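Local coordinates for protein transcriptional regulator, GntR family (Thermotoga maritima, PDB 3SXM) that probably regulates transcription by binding DNA, and is represented here by its metal-binding FCD domain alone, in metal-free form, at residues I8-I12 with V129-I134; L36-K40 with I107-I111; K40-D44 with D57-R61. The protein carries 3 engineered substitutions. All blocks are in the same frame, centred on the assembly; numbering follows the deposited sequence. Where two conformers were deposited one is given.

Contact 1 (I8-I12 with V129-I134); sequences IRETI and VEAETI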
ATOM      1  N   ILE A   8       2.178   8.379  14.931  1.00 14.00           N
ATOM      2  CA  ILE A   8       0.834   7.850  14.937  1.00 14.20           C
ATOM      3  C   ILE A   8       0.214   7.984  13.570  1.00 14.78           C
ATOM      4  O   ILE A   8      -0.306   7.020  13.026  1.00 13.20           O
ATOM      5  CB  ILE A   8       0.002   8.587  16.033  1.00 15.58           C
ATOM      6  CG1 ILE A   8       0.491   8.178  17.410  1.00 18.72           C
ATOM      7  CG2 ILE A   8      -1.521   8.266  15.859  1.00 17.97           C
ATOM      8  CD1 ILE A   8       0.146   9.203  18.518  1.00 20.49           C
ATOM      9  N   ARG A   9       0.310   9.154  12.963  1.00 14.09           N
ATOM     10  CA  ARG A   9      -0.273   9.423  11.657  1.00 14.12           C
ATOM     11  C   ARG A   9       0.369   8.543  10.595  1.00 15.63           C
ATOM     12  O   ARG A   9      -0.330   8.028   9.685  1.00 15.84           O
ATOM     13  CB  ARG A   9      -0.142  10.893  11.302  1.00 15.67           C
ATOM     14  CG  ARG A   9      -1.027  11.832  12.164  1.00 18.96           C
ATOM     15  CD  ARG A   9      -1.175  13.178  11.449  1.00 24.18           C
ATOM     16  NE  ARG A   9      -1.872  14.189  12.244  1.00 26.23           N
ATOM     17  CZ  ARG A   9      -3.185  14.277  12.417  1.00 41.66           C
ATOM     18  NH1 ARG A   9      -4.007  13.386  11.887  1.00 33.27           N
ATOM     19  NH2 ARG A   9      -3.665  15.268  13.161  1.00 36.95           N
ATOM     20  N   GLU A  10       1.666   8.330  10.719  1.00 12.88           N
ATOM     21  CA  GLU A  10       2.380   7.500   9.741  1.00 12.72           C
ATOM     22  C   GLU A  10       1.863   6.093   9.820  1.00 12.64           C
ATOM     23  O   GLU A  10       1.755   5.400   8.796  1.00 13.22           O
ATOM     24  CB  GLU A  10       3.895   7.481   9.933  1.00 13.32           C
ATOM     25  CG  GLU A  10       4.613   8.719   9.489  1.00 15.25           C
ATOM     26  CD  GLU A  10       6.108   8.653   9.745  1.00 17.57           C
ATOM     27  OE1 GLU A  10       6.540   7.713  10.448  1.00 24.38           O
ATOM     28  OE2 GLU A  10       6.819   9.560   9.295  1.00 20.48           O
ATOM     29  N   THR A  11       1.600   5.618  11.014  1.00 12.71           N
ATOM     30  CA  THR A  11       1.118   4.253  11.241  1.00 10.52           C
ATOM     31  C   THR A  11      -0.256   4.063  10.606  1.00 14.13           C
ATOM     32  O   THR A  11      -0.486   3.101   9.872  1.00 12.95           O
ATOM     33  CB  THR A  11       1.065   3.958  12.787  1.00 10.78           C
ATOM     34  OG1 THR A  11       2.337   4.164  13.383  1.00 13.21           O
ATOM     35  CG2 THR A  11       0.698   2.527  12.999  1.00 13.66           C
ATOM     36  N   ILE A  12      -1.178   4.954  10.888  1.00 12.00           N
ATOM     37  CA  ILE A  12      -2.513   4.874  10.349  1.00 13.34           C
ATOM     38  C   ILE A  12      -2.484   4.977   8.820  1.00 15.96           C
ATOM     39  O   ILE A  12      -3.174   4.226   8.139  1.00 13.32           O
ATOM     40  CB  ILE A  12      -3.388   5.938  10.958  1.00 14.23           C
ATOM     41  CG1 ILE A  12      -3.566   5.694  12.480  1.00 17.78           C
ATOM     42  CG2 ILE A  12      -4.717   5.995  10.222  1.00 16.84           C
ATOM     43  CD1 ILE A  12      -4.349   4.457  12.845  1.00 23.03           C
ATOM     44  N   VAL A 129     -10.127   6.460  14.415  1.00 18.32           N
ATOM     45  CA  VAL A 129      -9.141   5.998  15.387  1.00 16.06           C
ATOM     46  C   VAL A 129      -7.999   7.015  15.485  1.00 18.11           C
ATOM     47  O   VAL A 129      -7.615   7.453  16.575  1.00 19.04           O
ATOM     48  CB  VAL A 129      -8.670   4.598  15.031  1.00 21.25           C
ATOM     49  CG1 VAL A 129      -7.399   4.233  15.715  1.00 23.66           C
ATOM     50  CG2 VAL A 129      -9.791   3.604  15.308  1.00 19.92           C
ATOM     51  N   GLU A 130      -7.477   7.416  14.347  1.00 17.32           N
ATOM     52  CA  GLU A 130      -6.392   8.374  14.273  1.00 18.57           C
ATOM     53  C   GLU A 130      -6.771   9.660  14.997  1.00 16.75           C
ATOM     54  O   GLU A 130      -6.003  10.138  15.848  1.00 17.48           O
ATOM     55  CB  GLU A 130      -6.045   8.666  12.812  1.00 18.21           C
ATOM     56  CG  GLU A 130      -4.931   9.655  12.613  1.00 17.24           C
ATOM     57  CD  GLU A 130      -4.653   9.866  11.154  1.00 25.06           C
ATOM     58  OE1 GLU A 130      -5.614   9.938  10.353  1.00 27.34           O
ATOM     59  OE2 GLU A 130      -3.478   9.873  10.791  1.00 25.87           O
ATOM     60  N   ALA A 131      -7.906  10.227  14.642  1.00 16.70           N
ATOM     61  CA  ALA A 131      -8.311  11.512  15.169  1.00 18.30           C
ATOM     62  C   ALA A 131      -8.463  11.431  16.679  1.00 19.91           C
ATOM     63  O   ALA A 131      -8.067  12.368  17.403  1.00 20.44           O
ATOM     64  CB  ALA A 131      -9.601  11.985  14.487  1.00 21.51           C
ATOM     65  N   GLU A 132      -9.062  10.353  17.165  1.00 18.96           N
ATOM     66  CA  GLU A 132      -9.318  10.253  18.592  1.00 19.43           C
ATOM     67  C   GLU A 132      -8.030  10.009  19.349  1.00 18.36           C
ATOM     68  O   GLU A 132      -7.851  10.496  20.471  1.00 19.85           O
ATOM     69  CB  GLU A 132     -10.307   9.109  18.859  1.00 22.96           C
ATOM     70  CG  GLU A 132     -11.675   9.339  18.447  1.00 28.64           C
ATOM     71  CD  GLU A 132     -12.609   9.289  19.649  1.00 68.93           C
ATOM     72  OE1 GLU A 132     -13.612  10.028  19.651  1.00 77.37           O
ATOM     73  OE2 GLU A 132     -12.324   8.524  20.600  1.00 81.63           O
ATOM     74  N   THR A 133      -7.081   9.282  18.766  1.00 18.39           N
ATOM     75  CA  THR A 133      -5.820   9.057  19.401  1.00 17.09           C
ATOM     76  C   THR A 133      -5.047  10.371  19.508  1.00 23.80           C
ATOM     77  O   THR A 133      -4.514  10.702  20.573  1.00 21.36           O
ATOM     78  CB  THR A 133      -5.021   7.985  18.590  1.00 21.81           C
ATOM     79  OG1 THR A 133      -5.782   6.775  18.583  1.00 24.67           O
ATOM     80  CG2 THR A 133      -3.682   7.688  19.200  1.00 19.49           C
ATOM     81  N   ILE A 134      -5.063  11.181  18.456  1.00 18.59           N
ATOM     82  CA  ILE A 134      -4.389  12.468  18.493  1.00 20.06           C
ATOM     83  C   ILE A 134      -5.068  13.407  19.513  1.00 21.99           C
ATOM     84  O   ILE A 134      -4.379  14.170  20.223  1.00 23.39           O
ATOM     85  CB  ILE A 134      -4.333  13.095  17.081  1.00 20.57           C
ATOM     86  CG1 ILE A 134      -3.474  12.198  16.159  1.00 22.71           C
ATOM     87  CG2 ILE A 134      -3.742  14.532  17.153  1.00 25.85           C
ATOM     88  CD1 ILE A 134      -2.131  11.913  16.689  1.00 35.18           C
TER
HETATM   89  O   HOH W   1      -2.418   9.671   8.607  0.87 30.48           O

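Contact 2 (L36-K40 with I107-I111); sequences LLEIK and IERII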
ATOM      1  N   LEU A  36     -14.192 -14.490   8.350  1.00 16.80           N
ATOM      2  CA  LEU A  36     -14.938 -13.243   8.463  1.00 16.68           C
ATOM      3  C   LEU A  36     -16.202 -13.478   9.265  1.00 21.01           C
ATOM      4  O   LEU A  36     -16.568 -12.676  10.127  1.00 18.85           O
ATOM      5  CB  LEU A  36     -15.300 -12.713   7.086  1.00 17.24           C
ATOM      6  CG  LEU A  36     -16.000 -11.365   7.038  1.00 18.57           C
ATOM      7  CD1 LEU A  36     -15.109 -10.277   7.551  1.00 20.66           C
ATOM      8  CD2 LEU A  36     -16.603 -11.005   5.658  1.00 22.81           C
ATOM      9  N   LEU A  37     -16.887 -14.566   8.985  1.00 17.78           N
ATOM     10  CA  LEU A  37     -18.093 -14.895   9.718  1.00 18.77           C
ATOM     11  C   LEU A  37     -17.859 -15.298  11.174  1.00 21.12           C
ATOM     12  O   LEU A  37     -18.678 -14.980  12.054  1.00 21.62           O
ATOM     13  CB  LEU A  37     -18.829 -16.003   8.977  1.00 21.74           C
ATOM     14  CG  LEU A  37     -19.287 -15.669   7.566  1.00 28.86           C
ATOM     15  CD1 LEU A  37     -20.021 -16.860   7.001  1.00 26.82           C
ATOM     16  CD2 LEU A  37     -20.237 -14.465   7.580  1.00 39.30           C
ATOM     17  N   GLU A  38     -16.769 -15.993  11.451  1.00 19.56           N
ATOM     18  CA  GLU A  38     -16.420 -16.318  12.830  1.00 23.28           C
ATOM     19  C   GLU A  38     -16.171 -15.013  13.627  1.00 21.07           C
ATOM     20  O   GLU A  38     -16.570 -14.908  14.794  1.00 23.31           O
ATOM     21  CB  GLU A  38     -15.144 -17.135  12.898  1.00 26.89           C
ATOM     22  CG  GLU A  38     -15.276 -18.553  12.457  1.00 33.98           C
ATOM     23  CD  GLU A  38     -13.984 -19.324  12.641  1.00 44.78           C
ATOM     24  OE1 GLU A  38     -13.164 -18.930  13.507  1.00 47.73           O
ATOM     25  OE2 GLU A  38     -13.805 -20.331  11.924  1.00 65.90           O
ATOM     26  N   ILE A  39     -15.550 -14.048  12.996  1.00 18.61           N
ATOM     27  CA  ILE A  39     -15.277 -12.746  13.642  1.00 19.99           C
ATOM     28  C   ILE A  39     -16.586 -12.039  13.863  1.00 22.61           C
ATOM     29  O   ILE A  39     -16.855 -11.556  14.946  1.00 19.98           O
ATOM     30  CB  ILE A  39     -14.359 -11.876  12.816  1.00 19.51           C
ATOM     31  CG1 ILE A  39     -12.946 -12.507  12.731  1.00 22.43           C
ATOM     32  CG2 ILE A  39     -14.297 -10.469  13.365  1.00 20.62           C
ATOM     33  CD1 ILE A  39     -12.064 -11.870  11.658  1.00 21.20           C
ATOM     34  N   LYS A  40     -17.447 -12.016  12.850  1.00 18.34           N
ATOM     35  CA  LYS A  40     -18.783 -11.410  12.982  1.00 22.93           C
ATOM     36  C   LYS A  40     -19.525 -12.032  14.165  1.00 29.02           C
ATOM     37  O   LYS A  40     -20.177 -11.324  14.900  1.00 26.62           O
ATOM     38  CB  LYS A  40     -19.603 -11.643  11.712  1.00 22.14           C
ATOM     39  CG  LYS A  40     -20.995 -11.068  11.608  1.00 33.38           C
ATOM     40  CD  LYS A  40     -21.686 -11.691  10.378  1.00 40.32           C
ATOM     41  CE  LYS A  40     -22.941 -10.940   9.939  1.00 69.95           C
ATOM     42  NZ  LYS A  40     -24.122 -11.231  10.745  1.00 43.28           N
ATOM     43  N   ILE A 107     -18.126  -5.254   8.526  1.00 18.35           N
ATOM     44  CA  ILE A 107     -18.325  -6.640   8.139  1.00 17.38           C
ATOM     45  C   ILE A 107     -19.655  -6.802   7.404  1.00 18.12           C
ATOM     46  O   ILE A 107     -19.731  -7.500   6.385  1.00 19.66           O
ATOM     47  CB  ILE A 107     -18.235  -7.540   9.320  1.00 17.99           C
ATOM     48  CG1 ILE A 107     -16.820  -7.534   9.875  1.00 20.69           C
ATOM     49  CG2 ILE A 107     -18.632  -8.954   8.928  1.00 20.84           C
ATOM     50  CD1 ILE A 107     -16.689  -8.197  11.212  1.00 19.52           C
ATOM     51  N   GLU A 108     -20.722  -6.154   7.864  1.00 17.71           N
ATOM     52  CA  GLU A 108     -22.020  -6.365   7.214  1.00 20.51           C
ATOM     53  C   GLU A 108     -22.000  -5.782   5.813  1.00 18.60           C
ATOM     54  O   GLU A 108     -22.584  -6.354   4.902  1.00 20.18           O
ATOM     55  CB  GLU A 108     -23.145  -5.794   8.049  1.00 21.58           C
ATOM     56  CG  GLU A 108     -24.523  -5.824   7.408  1.00 27.73           C
ATOM     57  CD  GLU A 108     -25.025  -7.176   7.054  1.00 49.93           C
ATOM     58  OE1 GLU A 108     -24.681  -8.130   7.792  1.00 37.52           O
ATOM     59  OE2 GLU A 108     -25.762  -7.265   6.029  1.00 37.46           O
ATOM     60  N   ARG A 109     -21.282  -4.671   5.611  1.00 17.71           N
ATOM     61  CA  ARG A 109     -21.148  -4.099   4.248  1.00 15.93           C
ATOM     62  C   ARG A 109     -20.453  -5.092   3.350  1.00 18.33           C
ATOM     63  O   ARG A 109     -20.808  -5.266   2.184  1.00 18.53           O
ATOM     64  CB  ARG A 109     -20.410  -2.760   4.264  1.00 17.49           C
ATOM     65  CG  ARG A 109     -21.233  -1.630   4.932  1.00 18.11           C
ATOM     66  CD  ARG A 109     -20.548  -0.282   4.839  1.00 16.95           C
ATOM     67  NE  ARG A 109     -21.244   0.742   5.650  1.00 18.43           N
ATOM     68  CZ  ARG A 109     -20.976   2.032   5.634  1.00 25.62           C
ATOM     69  NH1 ARG A 109     -20.022   2.511   4.858  1.00 19.88           N
ATOM     70  NH2 ARG A 109     -21.629   2.844   6.433  1.00 23.22           N
ATOM     71  N   ILE A 110     -19.403  -5.701   3.853  1.00 16.60           N
ATOM     72  CA  ILE A 110     -18.667  -6.709   3.093  1.00 14.81           C
ATOM     73  C   ILE A 110     -19.579  -7.895   2.734  1.00 16.83           C
ATOM     74  O   ILE A 110     -19.673  -8.298   1.529  1.00 18.79           O
ATOM     75  CB  ILE A 110     -17.388  -7.206   3.840  1.00 14.77           C
ATOM     76  CG1 ILE A 110     -16.388  -6.061   4.046  1.00 14.92           C
ATOM     77  CG2 ILE A 110     -16.765  -8.366   3.076  1.00 18.65           C
ATOM     78  CD1 ILE A 110     -15.256  -6.443   5.008  1.00 13.89           C
ATOM     79  N   ILE A 111     -20.200  -8.489   3.712  1.00 18.19           N
ATOM     80  CA  ILE A 111     -21.093  -9.614   3.493  1.00 20.05           C
ATOM     81  C   ILE A 111     -22.217  -9.321   2.541  1.00 25.04           C
ATOM     82  O   ILE A 111     -22.613 -10.157   1.803  1.00 31.25           O
ATOM     83  CB  ILE A 111     -21.787  -9.982   4.780  1.00 37.35           C
ATOM     84  CG1 ILE A 111     -20.815 -10.576   5.742  1.00 37.04           C
ATOM     85  CG2 ILE A 111     -22.895 -10.925   4.529  1.00 53.53           C
ATOM     86  CD1 ILE A 111     -21.494 -10.891   7.040  1.00 33.26           C
TER

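Contact 3 (K40-D44 with D57-R61); sequences KGEID and DSDER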
ATOM      1  N   LYS A  40     -17.447 -12.016  12.850  1.00 18.34           N
ATOM      2  CA  LYS A  40     -18.783 -11.410  12.982  1.00 22.93           C
ATOM      3  C   LYS A  40     -19.525 -12.032  14.165  1.00 29.02           C
ATOM      4  O   LYS A  40     -20.177 -11.324  14.900  1.00 26.62           O
ATOM      5  CB  LYS A  40     -19.603 -11.643  11.712  1.00 22.14           C
ATOM      6  CG  LYS A  40     -20.995 -11.068  11.608  1.00 33.38           C
ATOM      7  CD  LYS A  40     -21.686 -11.691  10.378  1.00 40.32           C
ATOM      8  CE  LYS A  40     -22.941 -10.940   9.939  1.00 69.95           C
ATOM      9  NZ  LYS A  40     -24.122 -11.231  10.745  1.00 43.28           N
ATOM     10  N   GLY A  41     -19.437 -13.355  14.325  1.00 21.48           N
ATOM     11  CA  GLY A  41     -20.120 -14.059  15.367  1.00 23.10           C
ATOM     12  C   GLY A  41     -19.649 -13.638  16.741  1.00 26.83           C
ATOM     13  O   GLY A  41     -20.453 -13.513  17.685  1.00 31.11           O
ATOM     14  N   GLU A  42     -18.348 -13.448  16.833  1.00 24.41           N
ATOM     15  CA  GLU A  42     -17.716 -12.977  18.091  1.00 32.65           C
ATOM     16  C   GLU A  42     -18.279 -11.605  18.485  1.00 29.86           C
ATOM     17  O   GLU A  42     -18.631 -11.357  19.639  1.00 36.21           O
ATOM     18  CB  GLU A  42     -16.221 -12.839  17.848  1.00 35.02           C
ATOM     19  CG  GLU A  42     -15.368 -12.669  19.057  1.00 48.11           C
ATOM     20  CD  GLU A  42     -13.967 -13.131  18.754  1.00 57.53           C
ATOM     21  OE1 GLU A  42     -13.230 -12.359  18.105  1.00 60.97           O
ATOM     22  OE2 GLU A  42     -13.633 -14.285  19.106  1.00 66.44           O
ATOM     23  N   ILE A  43     -18.344 -10.712  17.504  1.00 24.82           N
ATOM     24  CA  ILE A  43     -18.806  -9.355  17.746  1.00 29.46           C
ATOM     25  C   ILE A  43     -20.252  -9.331  18.094  1.00 33.30           C
ATOM     26  O   ILE A  43     -20.659  -8.587  18.993  1.00 38.03           O
ATOM     27  CB  ILE A  43     -18.509  -8.485  16.491  1.00 23.88           C
ATOM     28  CG1 ILE A  43     -17.009  -8.223  16.369  1.00 29.65           C
ATOM     29  CG2 ILE A  43     -19.290  -7.170  16.568  1.00 34.61           C
ATOM     30  CD1 ILE A  43     -16.603  -7.528  15.078  1.00 30.71           C
ATOM     31  N   ASP A  44     -21.036 -10.193  17.489  1.00 31.19           N
ATOM     32  CA  ASP A  44     -22.464 -10.239  17.722  1.00 33.46           C
ATOM     33  C   ASP A  44     -22.819 -10.989  19.020  1.00 46.16           C
ATOM     34  O   ASP A  44     -23.895 -10.817  19.532  1.00 48.51           O
ATOM     35  CB  ASP A  44     -23.198 -10.892  16.565  1.00 36.84           C
ATOM     36  CG  ASP A  44     -23.227 -10.051  15.314  1.00 49.71           C
ATOM     37  OD1 ASP A  44     -22.927  -8.879  15.344  1.00 36.61           O
ATOM     38  OD2 ASP A  44     -23.598 -10.597  14.306  1.00 38.51           O
ATOM     39  N   ASP A  57      -9.270  -9.575  20.434  0.52 46.63           N
ATOM     40  CA  ASP A  57      -9.225 -10.682  19.494  0.52 47.88           C
ATOM     41  C   ASP A  57      -9.761 -10.268  18.129  0.52 49.83           C
ATOM     42  O   ASP A  57      -9.088 -10.439  17.113  0.52 32.31           O
ATOM     43  CB  ASP A  57     -10.032 -11.866  20.030  0.52 39.70           C
ATOM     44  CG  ASP A  57     -10.033 -13.048  19.081  0.52 28.52           C
ATOM     45  OD1 ASP A  57      -9.465 -14.101  19.439  0.52 47.22           O
ATOM     46  OD2 ASP A  57     -10.601 -12.924  17.976  0.52 46.60           O
ATOM     47  N   SER A  58     -10.980  -9.736  18.105  1.00 23.98           N
ATOM     48  CA  SER A  58     -11.657  -9.442  16.818  1.00 17.60           C
ATOM     49  C   SER A  58     -10.927  -8.423  15.968  1.00 21.10           C
ATOM     50  O   SER A  58     -10.877  -8.566  14.756  1.00 19.02           O
ATOM     51  CB  SER A  58     -13.151  -9.034  16.919  1.00 19.38           C
ATOM     52  OG  SER A  58     -13.347  -7.812  17.624  1.00 21.72           O
ATOM     53  N   ASP A  59     -10.394  -7.373  16.576  1.00 18.04           N
ATOM     54  CA  ASP A  59      -9.802  -6.285  15.807  1.00 15.09           C
ATOM     55  C   ASP A  59      -8.574  -6.827  15.071  1.00 18.21           C
ATOM     56  O   ASP A  59      -8.467  -6.663  13.855  1.00 17.48           O
ATOM     57  CB  ASP A  59      -9.399  -5.164  16.768  1.00 16.81           C
ATOM     58  CG  ASP A  59      -8.555  -4.116  16.072  1.00 25.38           C
ATOM     59  OD1 ASP A  59      -9.093  -3.422  15.220  1.00 23.69           O
ATOM     60  OD2 ASP A  59      -7.334  -4.037  16.309  1.00 30.54           O
ATOM     61  N   GLU A  60      -7.677  -7.501  15.777  1.00 19.02           N
ATOM     62  CA  GLU A  60      -6.433  -7.988  15.149  1.00 14.70           C
ATOM     63  C   GLU A  60      -6.795  -8.987  14.065  1.00 17.83           C
ATOM     64  O   GLU A  60      -6.298  -8.913  12.924  1.00 15.92           O
ATOM     65  CB  GLU A  60      -5.508  -8.600  16.173  1.00 16.38           C
ATOM     66  CG  GLU A  60      -4.324  -9.304  15.565  1.00 18.39           C
ATOM     67  CD  GLU A  60      -3.313  -9.824  16.550  1.00 27.61           C
ATOM     68  OE1 GLU A  60      -3.508  -9.680  17.773  1.00 28.95           O
ATOM     69  OE2 GLU A  60      -2.291 -10.373  16.095  1.00 24.78           O
ATOM     70  N   ARG A  61      -7.717  -9.890  14.361  1.00 17.16           N
ATOM     71  CA  ARG A  61      -8.109 -10.888  13.366  1.00 20.34           C
ATOM     72  C   ARG A  61      -8.711 -10.271  12.133  1.00 17.98           C
ATOM     73  O   ARG A  61      -8.414 -10.715  11.011  1.00 16.41           O
ATOM     74  CB  ARG A  61      -9.088 -11.931  13.954  1.00 20.87           C
ATOM     75  CG  ARG A  61      -8.480 -12.862  14.882  1.00 21.38           C
ATOM     76  CD  ARG A  61      -9.568 -13.706  15.628  1.00 23.91           C
ATOM     77  NE  ARG A  61     -10.235 -14.636  14.724  1.00 28.59           N
ATOM     78  CZ  ARG A  61     -11.272 -15.378  15.091  1.00 37.48           C
ATOM     79  NH1 ARG A  61     -11.807 -15.226  16.295  1.00 34.08           N
ATOM     80  NH2 ARG A  61     -11.802 -16.231  14.240  1.00 30.98           N
TER

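Contact 1 (I8-I12 with V129-I134)
I8-I12 on helix 5-25 and V129-I134 on helix 115-135 run almost antiparallel: the axes of the two segments lie 10.1 Å apart with 167° between their directions. The CA atoms come closest at I12 and E130, 6.5 Å apart, and there is no direct hydrogen bond across the interface. Near that point the methylene part of E130 lies against I12, whose CG1 is 3.9 Å from E130 CB. The glutamate is extended with CG anti to the backbone N (chi1 180°), which carries its carboxylate across to R9, where E130 OE2 sits 3.4 Å from R9 CG. The headgroups make a long salt bridge, NH1 of R9 being 3.7 Å from OE2 of E130, with the guanidinium and carboxylate planes turned 62° apart; R9 uses its NE in a salt bridge with E5. One face of this guanidinium rests on I134, whose CG1 stands 4.2 Å above the plane, over its centre. Alongside this polar pair the contact is aliphatic: CG2 of I8 meets CD1 of I134 at 3.8 Å and CG2 of T133 at 4.0 Å. Loop residues L92 and L137 touch I8, while V129 lies beside H125, which binds zinc in another structure of this protein but carries no metal here. E10, pointing away from helix 115-135, pairs with R85 of helix 73-90 and with the backbone of E73 in the second subunit.

Contact 2 (L36-K40 with I107-I111)
K40 crosses I107 and then I111, and its methylenes can be followed one by one. Its CB packs on CG2 of I107 at 4.0 Å, and CG stays beside the same methyl. Because the backbone N and CG are anti about the first torsion (chi1 -178°), the chain extends across I111 at about a right angle. There CD1 of I111 abuts the CD-CE bond of K40: K40 CE is modelled only 3.2 Å from CD1 of I111, tighter than normal carbon contact, so the detail of this crossing is doubtful. CE also passes near E108. A bend at the last torsion (chi4 -79°) then places K40 NZ 4.3 Å from OE1 of E108, beyond a salt bridge; D44 is a second, weak ionic neighbour.

The buried counterpart is L36. Its CD1 slides past I107 and meets CG1 at 4.0 Å, whereas its CD2 reaches CG2 of I110 at 3.7 Å. I39 approaches I107 at about a right angle, CG2 of I39 touching CD1 of I107 at 3.9 Å. On the outer side CD2 of L37 meets CD1 of I111 at 3.8 Å.

L62 and L65 of helix 51-68 also touch L36, and I110 reaches F27 and A31. The segments run at 143°, broadly antiparallel; L36, I39, I107 and I110 are buried, while L37 and the charged K40 and E108 lie toward solvent. This is the packing of an amphipathic helix pair in the all-helical FCD domain, near H103, a zinc ligand in another structure of this protein.

Contact 3 (K40-D44 with D57-R61)
R61 NH1 is gripped by two carboxylates, one from each segment. Across the contact it forms a salt bridge with OE2 of E42 at 3.5 Å; within its own helix it donates to OD2 of D57 at 3.1 Å. The hydrogen bond to D57 is nearly straight (N-H...O 170°), lies close to the guanidinium plane and meets the syn side of the aspartate. D57 was deposited in two conformers, so its part in this network holds for one of them. The bend of R61 at its third torsion turns the headgroup toward these acids. E42, extended beyond CG, carries its carboxylate to D57 and R61 from the other helix.

In the same D57 conformer, OE1 of E42 and OD2 of D57 are 2.7 Å apart and their carboxylate planes stand 87° to each other, possibly with a shared proton, though the pair is doubtful. OE1 of E42 also lies 3.5 Å from CB of S58, where the backbones approach most closely, the CA atoms of E42 and S58 being 7.1 Å apart. Next to it, CG1 of I43 comes to 3.9 Å from OG of S58, while that hydroxyl is hydrogen-bonded to O of I54 one turn earlier.

The axes of K40-D44 and D57-R61 are 10.1 Å apart at 153°, so the segments run roughly antiparallel. R61 NH2 continues the charge network to E35 and E38 of helix 34-44. D59, a zinc ligand in another structure of this protein, points away from that helix, touching H103 of helix 96-111 and pairing with R90 of helix 73-90.

Contacts 2 and 3 form one patch: their centres are 9 Å apart, they share K40, and helix 34-44 packs on helix 96-111 in one and on helix 51-68 in the other. The seam is partly charged, with E38 OE1 to R61 NH2 at 3.1 Å, and partly apolar, with CD1 of I107 3.9 Å from CD1 of I43. Contact 1 lies across the chain's centre, 24 Å from contact 2 and 21 Å from contact 3, centre to centre. Residues that bind zinc in another structure of this protein lie near both sides: D59 within contact 3, H103 beside contacts 2 and 3, H125 beside V129. Salt-bridged to R61, E35 connects the bicarbonate pocket with contact 3.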